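Local coordinates for fumarylacetoacetate hydrolase (Burkholderia xenovorans, PDB 5TI1), which probably hydrolyses fumarylacetoacetate to fumarate and acetoacetate, the last step of phenylalanine and tyrosine breakdown, and binds a magnesium ion, at residues S339-W351 / S375-L389. Residues are numbered along the deposited sequence; the frame is centred on the assembly and turned at random.
Sequences STITRTNFKHMYW and SGTISGPTEDSFGSL
Ile378 meets Phe346 and Met349 where segment 375-389 of the FAH-family C-terminal domain, a loop that runs into the helix starting at Leu389, lies against the edge strand 339-345 and the 3-10 turn that follows it, a worked example of a loop near a metal site being seated on a sheet. The packing is tight at this end. Ile378 CD1 abuts the rim of the Phe346 ring at CD1 (3.7 Å), while Ser375 CB lies in the ring plane beside CE1. Crossing the isoleucine side chain at roughly a right angle, the bent Met349 chain sets SD 3.8 Å from Ile378 CG1 and tucks its methyl CE against the carbonyl oxygens of Ser375 and Gly376. The backbone N of Gly376 donates a hydrogen bond to OE2 of the magnesium ligand Glu228, and the neighbouring Thr377, a predicted substrate-binding residue whose CB points away from the strand, touches Glu226 and His160. Further along, Thr344 points its CB at Ser385 O (3.2 Å), and Pro381 CD sits over one face of the His348 ring, 3.8 Å from its centroid, in a CH-pi contact. Thr342 carries its hydroxyl opposite the backbone N (chi1 -169°), which brings OG1 within 2.7 Å of Phe386 O and also near Asp384 O.

The solvent side is looser and partly bridged by water. Arg343 and Asp384 do not pair directly through their charged groups; one water donates to Arg343 O, and another joins Arg343 NH1 to Asp384 O. That same carbonyl oxygen accepts a hydrogen bond from Arg343 N (3.0 Å, 165° at the hydrogen).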
ATOM      1  N   SER B 339     -17.532  28.073  -6.853  1.00 40.97           N
ATOM      2  CA  SER B 339     -18.598  27.720  -7.783  1.00 40.96           C
ATOM      3  C   SER B 339     -18.782  26.209  -7.783  1.00 38.98           C
ATOM      4  O   SER B 339     -17.802  25.460  -7.880  1.00 37.67           O
ATOM      5  CB  SER B 339     -18.275  28.226  -9.189  1.00 43.05           C
ATOM      6  OG  SER B 339     -18.042  29.628  -9.178  1.00 44.12           O
ATOM      7  N   THR B 340     -20.025  25.757  -7.654  1.00 40.19           N
ATOM      8  CA  THR B 340     -20.276  24.319  -7.703  1.00 45.31           C
ATOM      9  C   THR B 340     -20.095  23.814  -9.130  1.00 40.24           C
ATOM     10  O   THR B 340     -20.573  24.430 -10.084  1.00 41.46           O
ATOM     11  CB  THR B 340     -21.679  23.997  -7.188  1.00 50.90           C
ATOM     12  OG1 THR B 340     -21.812  24.450  -5.832  1.00 50.39           O
ATOM     13  CG2 THR B 340     -21.922  22.495  -7.232  1.00 41.23           C
ATOM     14  N   ILE B 341     -19.366  22.716  -9.287  1.00 39.13           N
ATOM     15  CA  ILE B 341     -19.094  22.171 -10.611  1.00 42.66           C
ATOM     16  C   ILE B 341     -19.750  20.817 -10.841  1.00 44.16           C
ATOM     17  O   ILE B 341     -19.851  20.389 -12.003  1.00 40.50           O
ATOM     18  CB  ILE B 341     -17.579  22.075 -10.879  1.00 37.79           C
ATOM     19  CG1 ILE B 341     -16.916  21.108  -9.884  1.00 37.43           C
ATOM     20  CG2 ILE B 341     -16.960  23.479 -10.867  1.00 37.55           C
ATOM     21  CD1 ILE B 341     -15.541  20.619 -10.322  1.00 39.20           C
ATOM     22  N   THR B 342     -20.190  20.128  -9.791  1.00 41.41           N
ATOM     23  CA  THR B 342     -20.976  18.921  -9.994  1.00 42.99           C
ATOM     24  C   THR B 342     -21.786  18.628  -8.738  1.00 45.67           C
ATOM     25  O   THR B 342     -21.429  19.061  -7.639  1.00 39.78           O
ATOM     26  CB  THR B 342     -20.084  17.731 -10.370  1.00 42.06           C
ATOM     27  OG1 THR B 342     -20.906  16.642 -10.807  1.00 42.64           O
ATOM     28  CG2 THR B 342     -19.206  17.298  -9.193  1.00 37.44           C
ATOM     29  N   ARG B 343     -22.905  17.923  -8.931  1.00 41.93           N
ATOM     30  CA  ARG B 343     -23.736  17.410  -7.846  1.00 42.39           C
ATOM     31  C   ARG B 343     -24.173  16.006  -8.239  1.00 42.82           C
ATOM     32  O   ARG B 343     -24.755  15.830  -9.309  1.00 44.08           O
ATOM     33  CB  ARG B 343     -24.970  18.293  -7.603  1.00 45.57           C
ATOM     34  CG  ARG B 343     -24.691  19.759  -7.265  1.00 46.79           C
ATOM     35  CD  ARG B 343     -25.994  20.588  -7.304  1.00 46.12           C
ATOM     36  NE  ARG B 343     -25.789  21.962  -6.843  1.00 74.97           N
ATOM     37  CZ  ARG B 343     -25.304  22.951  -7.594  1.00 73.97           C
ATOM     38  NH1 ARG B 343     -24.960  22.726  -8.858  1.00 79.09           N
ATOM     39  NH2 ARG B 343     -25.148  24.168  -7.082  1.00 65.12           N
ATOM     40  N   THR B 344     -23.882  15.012  -7.406  1.00 41.85           N
ATOM     41  CA  THR B 344     -24.269  13.640  -7.737  1.00 48.94           C
ATOM     42  C   THR B 344     -24.634  12.904  -6.448  1.00 48.70           C
ATOM     43  O   THR B 344     -24.925  13.527  -5.423  1.00 42.19           O
ATOM     44  CB  THR B 344     -23.154  12.938  -8.531  1.00 52.91           C
ATOM     45  OG1 THR B 344     -23.629  11.668  -8.996  1.00 41.65           O
ATOM     46  CG2 THR B 344     -21.928  12.717  -7.663  1.00 39.01           C
ATOM     47  N   ASN B 345     -24.633  11.568  -6.507  1.00 45.54           N
ATOM     48  CA  ASN B 345     -25.032  10.738  -5.380  1.00 41.81           C
ATOM     49  C   ASN B 345     -24.271   9.421  -5.430  1.00 40.59           C
ATOM     50  O   ASN B 345     -24.094   8.838  -6.501  1.00 41.57           O
ATOM     51  CB  ASN B 345     -26.549  10.462  -5.386  1.00 47.54           C
ATOM     52  CG  ASN B 345     -27.062   9.995  -4.029  1.00 44.13           C
ATOM     53  OD1 ASN B 345     -26.708   8.912  -3.554  1.00 43.31           O
ATOM     54  ND2 ASN B 345     -27.886  10.825  -3.392  1.00 45.32           N
ATOM     55  N   PHE B 346     -23.828   8.962  -4.259  1.00 39.53           N
ATOM     56  CA  PHE B 346     -23.152   7.675  -4.145  1.00 38.43           C
ATOM     57  C   PHE B 346     -24.067   6.501  -4.518  1.00 44.22           C
ATOM     58  O   PHE B 346     -23.574   5.435  -4.901  1.00 41.16           O
ATOM     59  CB  PHE B 346     -22.616   7.547  -2.714  1.00 37.31           C
ATOM     60  CG  PHE B 346     -21.852   6.277  -2.437  1.00 38.70           C
ATOM     61  CD1 PHE B 346     -20.662   6.007  -3.087  1.00 34.81           C
ATOM     62  CD2 PHE B 346     -22.309   5.377  -1.481  1.00 40.32           C
ATOM     63  CE1 PHE B 346     -19.942   4.837  -2.800  1.00 33.76           C
ATOM     64  CE2 PHE B 346     -21.598   4.213  -1.193  1.00 45.20           C
ATOM     65  CZ  PHE B 346     -20.412   3.944  -1.847  1.00 33.98           C
ATOM     66  N   LYS B 347     -25.387   6.683  -4.469  1.00 41.43           N
ATOM     67  CA  LYS B 347     -26.295   5.569  -4.738  1.00 42.73           C
ATOM     68  C   LYS B 347     -26.210   5.052  -6.170  1.00 48.35           C
ATOM     69  O   LYS B 347     -26.717   3.959  -6.432  1.00 49.68           O
ATOM     70  CB  LYS B 347     -27.741   5.971  -4.435  1.00 44.73           C
ATOM     71  CG  LYS B 347     -28.361   6.932  -5.427  1.00 46.11           C
ATOM     72  CD  LYS B 347     -29.696   7.430  -4.904  1.00 48.04           C
ATOM     73  CE  LYS B 347     -30.324   8.457  -5.837  1.00 49.50           C
ATOM     74  NZ  LYS B 347     -31.754   8.679  -5.511  1.00 55.38           N
ATOM     75  N   HIS B 348     -25.566   5.779  -7.090  1.00 42.63           N
ATOM     76  CA  HIS B 348     -25.522   5.367  -8.492  1.00 43.22           C
ATOM     77  C   HIS B 348     -24.448   4.328  -8.801  1.00 41.86           C
ATOM     78  O   HIS B 348     -24.412   3.820  -9.929  1.00 42.43           O
ATOM     79  CB  HIS B 348     -25.304   6.583  -9.385  1.00 43.50           C
ATOM     80  CG  HIS B 348     -26.380   7.609  -9.259  1.00 48.60           C
ATOM     81  ND1 HIS B 348     -27.715   7.293  -9.371  1.00 46.99           N
ATOM     82  CD2 HIS B 348     -26.324   8.941  -9.021  1.00 50.57           C
ATOM     83  CE1 HIS B 348     -28.439   8.387  -9.215  1.00 52.00           C
ATOM     84  NE2 HIS B 348     -27.619   9.402  -9.000  1.00 54.21           N
ATOM     85  N   MET B 349     -23.574   4.011  -7.855  1.00 40.19           N
ATOM     86  CA  MET B 349     -22.495   3.067  -8.136  1.00 38.90           C
ATOM     87  C   MET B 349     -23.035   1.683  -8.505  1.00 39.75           C
ATOM     88  O   MET B 349     -23.983   1.176  -7.896  1.00 40.64           O
ATOM     89  CB  MET B 349     -21.561   2.979  -6.934  1.00 37.14           C
ATOM     90  CG  MET B 349     -20.854   4.296  -6.622  1.00 36.21           C
ATOM     91  SD  MET B 349     -19.965   5.029  -8.029  1.00 37.96           S
ATOM     92  CE  MET B 349     -18.281   4.527  -7.641  1.00 40.89           C
ATOM     93  N   TYR B 350     -22.422   1.085  -9.529  1.00 39.55           N
ATOM     94  CA  TYR B 350     -22.833  -0.223 -10.034  1.00 40.39           C
ATOM     95  C   TYR B 350     -22.396  -1.356  -9.106  1.00 40.80           C
ATOM     96  O   TYR B 350     -23.096  -2.366  -8.983  1.00 40.14           O
ATOM     97  CB  TYR B 350     -22.247  -0.421 -11.431  1.00 46.21           C
ATOM     98  CG  TYR B 350     -22.806  -1.576 -12.231  1.00 41.89           C
ATOM     99  CD1 TYR B 350     -22.223  -2.835 -12.171  1.00 45.76           C
ATOM    100  CD2 TYR B 350     -23.892  -1.397 -13.075  1.00 43.90           C
ATOM    101  CE1 TYR B 350     -22.725  -3.898 -12.921  1.00 42.46           C
ATOM    102  CE2 TYR B 350     -24.399  -2.446 -13.827  1.00 47.57           C
ATOM    103  CZ  TYR B 350     -23.813  -3.694 -13.746  1.00 45.95           C
ATOM    104  OH  TYR B 350     -24.317  -4.739 -14.492  1.00 49.79           O
ATOM    105  N   TRP B 351     -21.235  -1.229  -8.469  1.00 43.37           N
ATOM    106  CA  TRP B 351     -20.737  -2.238  -7.535  1.00 36.42           C
ATOM    107  C   TRP B 351     -20.777  -1.663  -6.126  1.00 35.75           C
ATOM    108  O   TRP B 351     -20.304  -0.548  -5.895  1.00 36.26           O
ATOM    109  CB  TRP B 351     -19.310  -2.677  -7.888  1.00 34.99           C
ATOM    110  CG  TRP B 351     -19.161  -3.369  -9.220  1.00 35.64           C
ATOM    111  CD1 TRP B 351     -18.680  -2.826 -10.379  1.00 46.07           C
ATOM    112  CD2 TRP B 351     -19.479  -4.739  -9.526  1.00 45.82           C
ATOM    113  NE1 TRP B 351     -18.679  -3.770 -11.382  1.00 36.58           N
ATOM    114  CE2 TRP B 351     -19.169  -4.949 -10.886  1.00 48.09           C
ATOM    115  CE3 TRP B 351     -19.997  -5.807  -8.780  1.00 36.49           C
ATOM    116  CZ2 TRP B 351     -19.363  -6.183 -11.520  1.00 37.66           C
ATOM    117  CZ3 TRP B 351     -20.191  -7.035  -9.414  1.00 45.40           C
ATOM    118  CH2 TRP B 351     -19.870  -7.211 -10.767  1.00 37.80           C
ATOM    119  N   SER B 375     -14.110   4.281  -3.752  1.00 28.96           N
ATOM    120  CA  SER B 375     -15.207   3.761  -4.561  1.00 31.93           C
ATOM    121  C   SER B 375     -14.871   3.743  -6.045  1.00 32.03           C
ATOM    122  O   SER B 375     -15.472   2.968  -6.796  1.00 30.41           O
ATOM    123  CB  SER B 375     -16.467   4.602  -4.331  1.00 30.45           C
ATOM    124  OG  SER B 375     -16.231   5.956  -4.697  1.00 30.47           O
ATOM    125  N   GLY B 376     -13.915   4.557  -6.474  1.00 28.89           N
ATOM    126  CA  GLY B 376     -13.849   4.986  -7.853  1.00 31.28           C
ATOM    127  C   GLY B 376     -14.678   6.242  -8.069  1.00 30.50           C
ATOM    128  O   GLY B 376     -15.591   6.552  -7.307  1.00 31.67           O
ATOM    129  N   THR B 377     -14.324   6.987  -9.120  1.00 30.80           N
ATOM    130  CA  THR B 377     -15.006   8.242  -9.452  1.00 31.74           C
ATOM    131  C   THR B 377     -16.512   8.050  -9.539  1.00 33.24           C
ATOM    132  O   THR B 377     -16.995   7.224 -10.310  1.00 42.59           O
ATOM    133  CB  THR B 377     -14.501   8.803 -10.782  1.00 36.40           C
ATOM    134  OG1 THR B 377     -13.087   8.986 -10.728  1.00 36.18           O
ATOM    135  CG2 THR B 377     -15.171  10.148 -11.070  1.00 34.19           C
ATOM    136  N   ILE B 378     -17.251   8.834  -8.766  1.00 33.65           N
ATOM    137  CA  ILE B 378     -18.704   8.725  -8.695  1.00 35.16           C
ATOM    138  C   ILE B 378     -19.313   9.683  -9.714  1.00 41.81           C
ATOM    139  O   ILE B 378     -19.221  10.907  -9.571  1.00 46.40           O
ATOM    140  CB  ILE B 378     -19.209   9.024  -7.281  1.00 42.26           C
ATOM    141  CG1 ILE B 378     -18.519   8.095  -6.279  1.00 33.73           C
ATOM    142  CG2 ILE B 378     -20.729   8.886  -7.224  1.00 38.47           C
ATOM    143  CD1 ILE B 378     -18.622   8.547  -4.844  1.00 37.08           C
ATOM    144  N   SER B 379     -19.933   9.132 -10.751  1.00 41.22           N
ATOM    145  CA  SER B 379     -20.576   9.930 -11.785  1.00 41.19           C
ATOM    146  C   SER B 379     -22.031   9.516 -11.924  1.00 41.10           C
ATOM    147  O   SER B 379     -22.354   8.318 -11.913  1.00 41.40           O
ATOM    148  CB  SER B 379     -19.854   9.791 -13.125  1.00 40.27           C
ATOM    149  OG  SER B 379     -18.631  10.505 -13.091  1.00 38.83           O
ATOM    150  N   GLY B 380     -22.902  10.514 -12.047  1.00 42.34           N
ATOM    151  CA  GLY B 380     -24.324  10.281 -12.065  1.00 51.95           C
ATOM    152  C   GLY B 380     -24.911  10.278 -13.461  1.00 55.23           C
ATOM    153  O   GLY B 380     -24.197  10.204 -14.466  1.00 55.04           O
ATOM    154  N   PRO B 381     -26.241  10.353 -13.541  1.00 57.03           N
ATOM    155  CA  PRO B 381     -26.911  10.271 -14.844  1.00 61.52           C
ATOM    156  C   PRO B 381     -26.787  11.535 -15.682  1.00 63.43           C
ATOM    157  O   PRO B 381     -26.669  11.454 -16.907  1.00 65.50           O
ATOM    158  CB  PRO B 381     -28.377  10.003 -14.467  1.00 61.69           C
ATOM    159  CG  PRO B 381     -28.341   9.528 -13.038  1.00 59.82           C
ATOM    160  CD  PRO B 381     -27.194  10.260 -12.424  1.00 58.77           C
ATOM    161  N   THR B 382     -26.807  12.702 -15.052  1.00 50.05           N
ATOM    162  CA  THR B 382     -26.895  13.947 -15.798  1.00 54.51           C
ATOM    163  C   THR B 382     -25.520  14.578 -15.998  1.00 57.46           C
ATOM    164  O   THR B 382     -24.566  14.307 -15.265  1.00 52.84           O
ATOM    165  CB  THR B 382     -27.827  14.927 -15.087  1.00 56.87           C
ATOM    166  OG1 THR B 382     -27.237  15.335 -13.844  1.00 55.35           O
ATOM    167  CG2 THR B 382     -29.168  14.253 -14.816  1.00 59.26           C
ATOM    168  N   GLU B 383     -25.437  15.442 -17.014  1.00 50.14           N
ATOM    169  CA  GLU B 383     -24.168  16.053 -17.380  1.00 51.51           C
ATOM    170  C   GLU B 383     -23.609  16.941 -16.273  1.00 51.49           C
ATOM    171  O   GLU B 383     -22.416  17.259 -16.299  1.00 55.23           O
ATOM    172  CB  GLU B 383     -24.331  16.853 -18.677  1.00 51.75           C
ATOM    173  N   ASP B 384     -24.433  17.343 -15.303  1.00 55.30           N
ATOM    174  CA  ASP B 384     -23.983  18.151 -14.175  1.00 55.66           C
ATOM    175  C   ASP B 384     -23.657  17.299 -12.949  1.00 50.02           C
ATOM    176  O   ASP B 384     -23.539  17.832 -11.840  1.00 44.31           O
ATOM    177  CB  ASP B 384     -25.032  19.226 -13.835  1.00 54.60           C
ATOM    178  CG  ASP B 384     -26.404  18.639 -13.470  1.00 55.48           C
ATOM    179  OD1 ASP B 384     -26.566  17.404 -13.486  1.00 59.35           O
ATOM    180  OD2 ASP B 384     -27.331  19.421 -13.164  1.00 59.99           O
ATOM    181  N   SER B 385     -23.493  15.984 -13.133  1.00 44.69           N
ATOM    182  CA  SER B 385     -23.296  15.059 -12.025  1.00 43.53           C
ATOM    183  C   SER B 385     -22.068  14.171 -12.199  1.00 44.72           C
ATOM    184  O   SER B 385     -21.923  13.185 -11.464  1.00 43.31           O
ATOM    185  CB  SER B 385     -24.540  14.178 -11.839  1.00 44.90           C
ATOM    186  OG  SER B 385     -24.661  13.258 -12.903  1.00 45.60           O
ATOM    187  N   PHE B 386     -21.184  14.480 -13.144  1.00 41.87           N
ATOM    188  CA  PHE B 386     -19.991  13.669 -13.337  1.00 42.70           C
ATOM    189  C   PHE B 386     -18.948  14.010 -12.281  1.00 43.07           C
ATOM    190  O   PHE B 386     -18.881  15.138 -11.782  1.00 45.07           O
ATOM    191  CB  PHE B 386     -19.407  13.879 -14.734  1.00 43.61           C
ATOM    192  CG  PHE B 386     -20.374  13.603 -15.848  1.00 42.48           C
ATOM    193  CD1 PHE B 386     -21.456  12.757 -15.658  1.00 45.65           C
ATOM    194  CD2 PHE B 386     -20.201  14.190 -17.091  1.00 45.52           C
ATOM    195  CE1 PHE B 386     -22.356  12.508 -16.685  1.00 48.32           C
ATOM    196  CE2 PHE B 386     -21.102  13.943 -18.124  1.00 45.35           C
ATOM    197  CZ  PHE B 386     -22.176  13.100 -17.918  1.00 49.34           C
ATOM    198  N   GLY B 387     -18.128  13.024 -11.941  1.00 37.02           N
ATOM    199  CA  GLY B 387     -17.192  13.150 -10.845  1.00 35.36           C
ATOM    200  C   GLY B 387     -15.791  13.589 -11.200  1.00 34.48           C
ATOM    201  O   GLY B 387     -14.895  13.465 -10.355  1.00 33.48           O
ATOM    202  N   SER B 388     -15.563  14.107 -12.406  1.00 36.27           N
ATOM    203  CA  SER B 388     -14.240  14.581 -12.781  1.00 33.98           C
ATOM    204  C   SER B 388     -14.368  15.690 -13.814  1.00 39.80           C
ATOM    205  O   SER B 388     -15.306  15.703 -14.608  1.00 38.57           O
ATOM    206  CB  SER B 388     -13.377  13.445 -13.346  1.00 42.28           C
ATOM    207  OG  SER B 388     -13.883  13.003 -14.595  1.00 36.66           O
ATOM    208  N   LEU B 389     -13.399  16.616 -13.809  1.00 37.97           N
ATOM    209  CA  LEU B 389     -13.354  17.618 -14.869  1.00 35.27           C
ATOM    210  C   LEU B 389     -13.166  16.968 -16.229  1.00 40.92           C
ATOM    211  O   LEU B 389     -13.673  17.482 -17.233  1.00 37.46           O
ATOM    212  CB  LEU B 389     -12.242  18.641 -14.617  1.00 34.35           C
ATOM    213  CG  LEU B 389     -12.456  19.737 -13.572  1.00 37.34           C
ATOM    214  CD1 LEU B 389     -13.737  20.492 -13.850  1.00 44.42           C
ATOM    215  CD2 LEU B 389     -12.473  19.175 -12.164  1.00 42.64           C
TER
HETATM  216  O   HOH W   1     -27.140  16.881 -10.558  1.00 40.56           O
HETATM  217  O   HOH W   2     -24.566  20.650 -10.887  1.00 44.01           O